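PDB 6QK4: membrane-bound lytic murein transglycosylase A from Burkholderia pseudomallei, which probably cleaves the beta-1,4 linkage between N-acetylmuramic acid and N-acetylglucosamine in peptidoglycan, leaving a 1,6-anhydro bond on the muramic acid. Local coordinates for residues Y86-D100 against K336-S348. Residues are numbered along the deposited sequence; the frame is centred on the assembly and turned at random.
Sequences YFTPFQFANNDGTLD and KQNGRMWLLFPNS
Thr88 with Phe345 and Phe90 with Leu343, antiparallel hydrogen-bonded pairs, exchange backbone N-H...O bonds both ways and join strands 87-92 and 336-346. Phe92 N to Met341 O (3.1 Å) and Asn347 N to Tyr86 O (2.7 Å) extend the ladder. After Phe92 the first strand ends; water 3 accepts from Met341 N, near Phe92 O and Leu99 O.

Polar side chains pair at both ends. Thr88 OG1 donates to Asn347 OD1 (2.7 Å) in the carbonyl plane. Asp100 OD1 takes three bonds. In a salt bridge, Arg340 grips it side-on through NE (2.7 Å) and NH2; Asn338 ND2 comes from above the carboxylate plane. Leu99 CB lies over one guanidinium face, toward its rim.

On one sheet face, the edge of Phe345 meets the face of Phe90 in an offset pair, planes at 88°. Phe92 CG is anti to the backbone N (chi1 -175°), which carries the ring under Leu343 CD1, a CH-pi contact. Met341 SD reaches that ring's edge, a Met-aromatic contact. On the opposite face, Trp342 CD1 packs on Gln91 CA (3.4 Å).

Strands 25-27 and 285-291 flank this pair, which ties the N-terminal part of the chain to the 3D domain, a double-psi beta-barrel family.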
# COMPACT_ATOMS: atom_id res chain seq x y z
N TYR A 86 -15.22 -3.26 -24.23
CA TYR A 86 -14.27 -2.24 -24.66
C TYR A 86 -12.82 -2.68 -24.58
O TYR A 86 -11.96 -1.95 -25.11
CB TYR A 86 -14.48 -0.95 -23.85
CG TYR A 86 -15.69 -0.21 -24.36
CD1 TYR A 86 -16.97 -0.49 -23.88
CD2 TYR A 86 -15.54 0.81 -25.30
CE1 TYR A 86 -18.12 0.23 -24.37
CE2 TYR A 86 -16.66 1.51 -25.78
CZ TYR A 86 -17.93 1.20 -25.30
OH TYR A 86 -19.06 1.88 -25.76
N PHE A 87 -12.52 -3.84 -23.97
CA PHE A 87 -11.14 -4.24 -23.77
C PHE A 87 -10.96 -5.68 -24.15
O PHE A 87 -11.90 -6.49 -24.06
CB PHE A 87 -10.69 -4.08 -22.24
CG PHE A 87 -10.65 -2.65 -21.79
CD1 PHE A 87 -11.81 -2.03 -21.33
CD2 PHE A 87 -9.46 -1.95 -21.82
CE1 PHE A 87 -11.81 -0.64 -20.96
CE2 PHE A 87 -9.40 -0.56 -21.46
CZ PHE A 87 -10.62 0.09 -20.99
N THR A 88 -9.74 -6.01 -24.55
CA THR A 88 -9.32 -7.38 -24.72
C THR A 88 -8.29 -7.75 -23.66
O THR A 88 -7.31 -7.00 -23.48
CB THR A 88 -8.71 -7.57 -26.13
OG1 THR A 88 -9.75 -7.34 -27.11
CG2 THR A 88 -8.24 -9.03 -26.33
N PRO A 89 -8.41 -8.90 -23.01
CA PRO A 89 -7.37 -9.31 -22.07
C PRO A 89 -6.23 -10.09 -22.73
O PRO A 89 -6.45 -10.93 -23.60
CB PRO A 89 -8.16 -10.18 -21.07
CG PRO A 89 -9.23 -10.91 -22.00
CD PRO A 89 -9.50 -9.89 -23.13
N PHE A 90 -4.99 -9.84 -22.27
CA PHE A 90 -3.81 -10.51 -22.80
C PHE A 90 -3.09 -11.20 -21.66
O PHE A 90 -2.59 -10.53 -20.75
CB PHE A 90 -2.82 -9.56 -23.48
CG PHE A 90 -3.30 -9.01 -24.81
CD1 PHE A 90 -4.33 -8.09 -24.82
CD2 PHE A 90 -2.71 -9.38 -26.04
CE1 PHE A 90 -4.82 -7.56 -26.00
CE2 PHE A 90 -3.19 -8.81 -27.24
CZ PHE A 90 -4.25 -7.93 -27.20
N GLN A 91 -3.01 -12.51 -21.73
CA GLN A 91 -2.19 -13.24 -20.73
C GLN A 91 -0.74 -12.73 -20.76
O GLN A 91 -0.16 -12.59 -21.84
CB GLN A 91 -2.29 -14.76 -21.03
CG GLN A 91 -1.22 -15.59 -20.31
CD GLN A 91 -1.09 -16.94 -20.93
OE1 GLN A 91 -1.83 -17.86 -20.58
NE2 GLN A 91 -0.16 -17.08 -21.85
N PHE A 92 -0.18 -12.37 -19.58
CA PHE A 92 1.10 -11.66 -19.50
C PHE A 92 2.16 -12.57 -18.92
O PHE A 92 1.98 -13.13 -17.82
CB PHE A 92 0.92 -10.45 -18.60
CG PHE A 92 2.13 -9.55 -18.51
CD1 PHE A 92 2.79 -9.15 -19.66
CD2 PHE A 92 2.56 -9.09 -17.28
CE1 PHE A 92 3.89 -8.25 -19.58
CE2 PHE A 92 3.69 -8.24 -17.19
CZ PHE A 92 4.34 -7.81 -18.34
N ALA A 93 3.26 -12.77 -19.65
CA ALA A 93 4.33 -13.60 -19.15
C ALA A 93 5.62 -12.82 -18.87
O ALA A 93 5.89 -11.77 -19.49
CB ALA A 93 4.63 -14.74 -20.13
N ASN A 94 6.41 -13.36 -17.95
CA ASN A 94 7.78 -12.90 -17.73
C ASN A 94 8.63 -13.12 -18.99
O ASN A 94 8.32 -13.93 -19.86
CB ASN A 94 8.40 -13.66 -16.57
CG ASN A 94 7.81 -13.27 -15.25
OD1 ASN A 94 7.80 -12.08 -14.92
ND2 ASN A 94 7.28 -14.26 -14.50
N ASN A 95 9.75 -12.40 -19.08
CA ASN A 95 10.53 -12.56 -20.33
C ASN A 95 11.16 -13.94 -20.44
O ASN A 95 11.51 -14.38 -21.56
CB ASN A 95 11.59 -11.46 -20.43
CG ASN A 95 10.99 -10.11 -20.87
OD1 ASN A 95 10.17 -10.06 -21.80
ND2 ASN A 95 11.38 -9.03 -20.19
N ASP A 96 11.24 -14.70 -19.35
CA ASP A 96 11.72 -16.07 -19.45
C ASP A 96 10.60 -17.07 -19.81
O ASP A 96 10.83 -18.28 -19.81
CB ASP A 96 12.43 -16.47 -18.16
CG ASP A 96 11.50 -16.57 -16.96
OD1 ASP A 96 10.27 -16.46 -17.09
OD2 ASP A 96 12.03 -16.78 -15.85
N GLY A 97 9.40 -16.59 -20.13
CA GLY A 97 8.27 -17.44 -20.49
C GLY A 97 7.36 -17.89 -19.34
O GLY A 97 6.25 -18.37 -19.59
N THR A 98 7.77 -17.68 -18.09
CA THR A 98 6.96 -18.18 -16.96
C THR A 98 5.78 -17.25 -16.72
O THR A 98 5.89 -16.04 -16.91
CB THR A 98 7.77 -18.33 -15.67
OG1 THR A 98 8.35 -17.08 -15.23
CG2 THR A 98 8.86 -19.38 -15.80
N LEU A 99 4.65 -17.81 -16.28
CA LEU A 99 3.49 -16.97 -15.99
C LEU A 99 3.38 -16.60 -14.52
O LEU A 99 2.79 -15.57 -14.22
CB LEU A 99 2.17 -17.67 -16.40
CG LEU A 99 2.07 -17.96 -17.94
CD1 LEU A 99 0.82 -18.77 -18.22
CD2 LEU A 99 1.95 -16.62 -18.67
N ASP A 100 4.05 -17.34 -13.61
CA ASP A 100 4.01 -17.01 -12.18
C ASP A 100 4.81 -15.75 -11.87
O ASP A 100 5.96 -15.58 -12.36
CB ASP A 100 4.63 -18.14 -11.32
CG ASP A 100 3.76 -19.37 -11.22
OD1 ASP A 100 2.54 -19.29 -11.36
OD2 ASP A 100 4.35 -20.43 -10.93
N LYS A 336 2.84 -11.77 0.32
CA LYS A 336 4.00 -12.20 -0.45
C LYS A 336 3.56 -13.46 -1.16
O LYS A 336 3.81 -14.59 -0.70
CB LYS A 336 5.22 -12.44 0.46
CG LYS A 336 6.52 -12.60 -0.33
CD LYS A 336 7.80 -12.79 0.55
CE LYS A 336 8.89 -13.38 -0.38
NZ LYS A 336 10.26 -13.05 0.08
N GLN A 337 2.76 -13.28 -2.22
CA GLN A 337 1.91 -14.32 -2.78
C GLN A 337 2.24 -14.56 -4.24
O GLN A 337 2.48 -13.60 -5.00
CB GLN A 337 0.38 -13.95 -2.69
CG GLN A 337 -0.05 -13.24 -1.41
CD GLN A 337 0.16 -14.13 -0.16
OE1 GLN A 337 0.90 -13.77 0.80
NE2 GLN A 337 -0.45 -15.32 -0.19
N ASN A 338 2.16 -15.84 -4.64
CA ASN A 338 2.24 -16.10 -6.08
C ASN A 338 1.03 -15.49 -6.77
O ASN A 338 -0.08 -15.43 -6.20
CB ASN A 338 2.22 -17.59 -6.37
CG ASN A 338 2.49 -17.90 -7.83
OD1 ASN A 338 3.44 -17.34 -8.44
ND2 ASN A 338 1.63 -18.80 -8.42
N GLY A 339 1.26 -15.05 -8.02
CA GLY A 339 0.22 -14.39 -8.81
C GLY A 339 0.32 -14.60 -10.31
O GLY A 339 1.37 -14.99 -10.84
N ARG A 340 -0.80 -14.33 -10.97
CA ARG A 340 -0.94 -14.35 -12.44
C ARG A 340 -1.60 -13.05 -12.92
O ARG A 340 -2.48 -12.47 -12.24
CB ARG A 340 -1.79 -15.52 -12.91
CG ARG A 340 -1.15 -16.87 -12.65
CD ARG A 340 0.10 -17.07 -13.51
NE ARG A 340 0.74 -18.37 -13.21
CZ ARG A 340 0.40 -19.57 -13.75
NH1 ARG A 340 -0.64 -19.68 -14.60
NH2 ARG A 340 1.08 -20.67 -13.33
N MET A 341 -1.23 -12.60 -14.11
CA MET A 341 -1.74 -11.33 -14.65
C MET A 341 -2.23 -11.47 -16.07
O MET A 341 -1.65 -12.22 -16.87
CB MET A 341 -0.64 -10.22 -14.67
CG MET A 341 -0.35 -9.76 -13.31
SD MET A 341 1.01 -8.52 -13.57
CE MET A 341 1.16 -7.98 -11.88
N TRP A 342 -3.30 -10.72 -16.38
CA TRP A 342 -3.69 -10.38 -17.75
C TRP A 342 -3.73 -8.87 -17.87
O TRP A 342 -4.36 -8.20 -17.04
CB TRP A 342 -5.10 -10.93 -18.07
CG TRP A 342 -5.15 -12.46 -18.03
CD1 TRP A 342 -5.21 -13.29 -19.12
CD2 TRP A 342 -5.08 -13.33 -16.86
NE1 TRP A 342 -5.20 -14.64 -18.69
CE2 TRP A 342 -5.07 -14.66 -17.33
CE3 TRP A 342 -4.95 -13.09 -15.47
CZ2 TRP A 342 -5.05 -15.78 -16.45
CZ3 TRP A 342 -4.86 -14.23 -14.58
CH2 TRP A 342 -4.93 -15.55 -15.11
N LEU A 343 -3.10 -8.33 -18.92
CA LEU A 343 -3.17 -6.90 -19.20
C LEU A 343 -4.34 -6.63 -20.14
O LEU A 343 -4.55 -7.37 -21.11
CB LEU A 343 -1.87 -6.42 -19.85
CG LEU A 343 -0.55 -6.69 -19.14
CD1 LEU A 343 0.55 -5.76 -19.67
CD2 LEU A 343 -0.60 -6.48 -17.68
N LEU A 344 -5.12 -5.61 -19.84
CA LEU A 344 -6.21 -5.23 -20.73
C LEU A 344 -5.74 -4.11 -21.66
O LEU A 344 -5.09 -3.17 -21.21
CB LEU A 344 -7.41 -4.70 -19.95
CG LEU A 344 -8.30 -5.71 -19.19
CD1 LEU A 344 -7.56 -6.44 -18.17
CD2 LEU A 344 -9.40 -4.97 -18.58
N PHE A 345 -6.13 -4.19 -22.94
CA PHE A 345 -5.84 -3.09 -23.87
C PHE A 345 -7.15 -2.69 -24.51
O PHE A 345 -7.94 -3.56 -24.86
CB PHE A 345 -4.84 -3.52 -24.95
CG PHE A 345 -3.46 -3.66 -24.40
CD1 PHE A 345 -2.64 -2.55 -24.28
CD2 PHE A 345 -3.01 -4.90 -23.95
CE1 PHE A 345 -1.37 -2.66 -23.71
CE2 PHE A 345 -1.77 -5.04 -23.39
CZ PHE A 345 -0.92 -3.92 -23.24
N PRO A 346 -7.40 -1.40 -24.71
CA PRO A 346 -8.71 -1.01 -25.28
C PRO A 346 -8.86 -1.42 -26.73
O PRO A 346 -7.91 -1.34 -27.51
CB PRO A 346 -8.72 0.51 -25.16
CG PRO A 346 -7.37 0.91 -24.86
CD PRO A 346 -6.68 -0.24 -24.17
N ASN A 347 -10.06 -1.88 -27.08
CA ASN A 347 -10.33 -2.33 -28.45
C ASN A 347 -10.15 -1.20 -29.45
O ASN A 347 -9.53 -1.40 -30.50
CB ASN A 347 -11.74 -2.93 -28.55
CG ASN A 347 -11.85 -4.21 -27.79
OD1 ASN A 347 -10.84 -4.89 -27.58
ND2 ASN A 347 -13.06 -4.57 -27.35
N SER A 348 -10.71 -0.03 -29.15
CA SER A 348 -10.32 1.22 -29.83
C SER A 348 -10.65 1.27 -31.35
O SER A 348 -10.40 0.33 -32.13
CB SER A 348 -8.80 1.50 -29.59
OG SER A 348 -8.18 2.15 -30.71
O HOH W 1 -12.20 0.54 -26.56
O HOH W 2 -13.74 -7.27 -26.25
O HOH W 3 0.83 -14.14 -15.57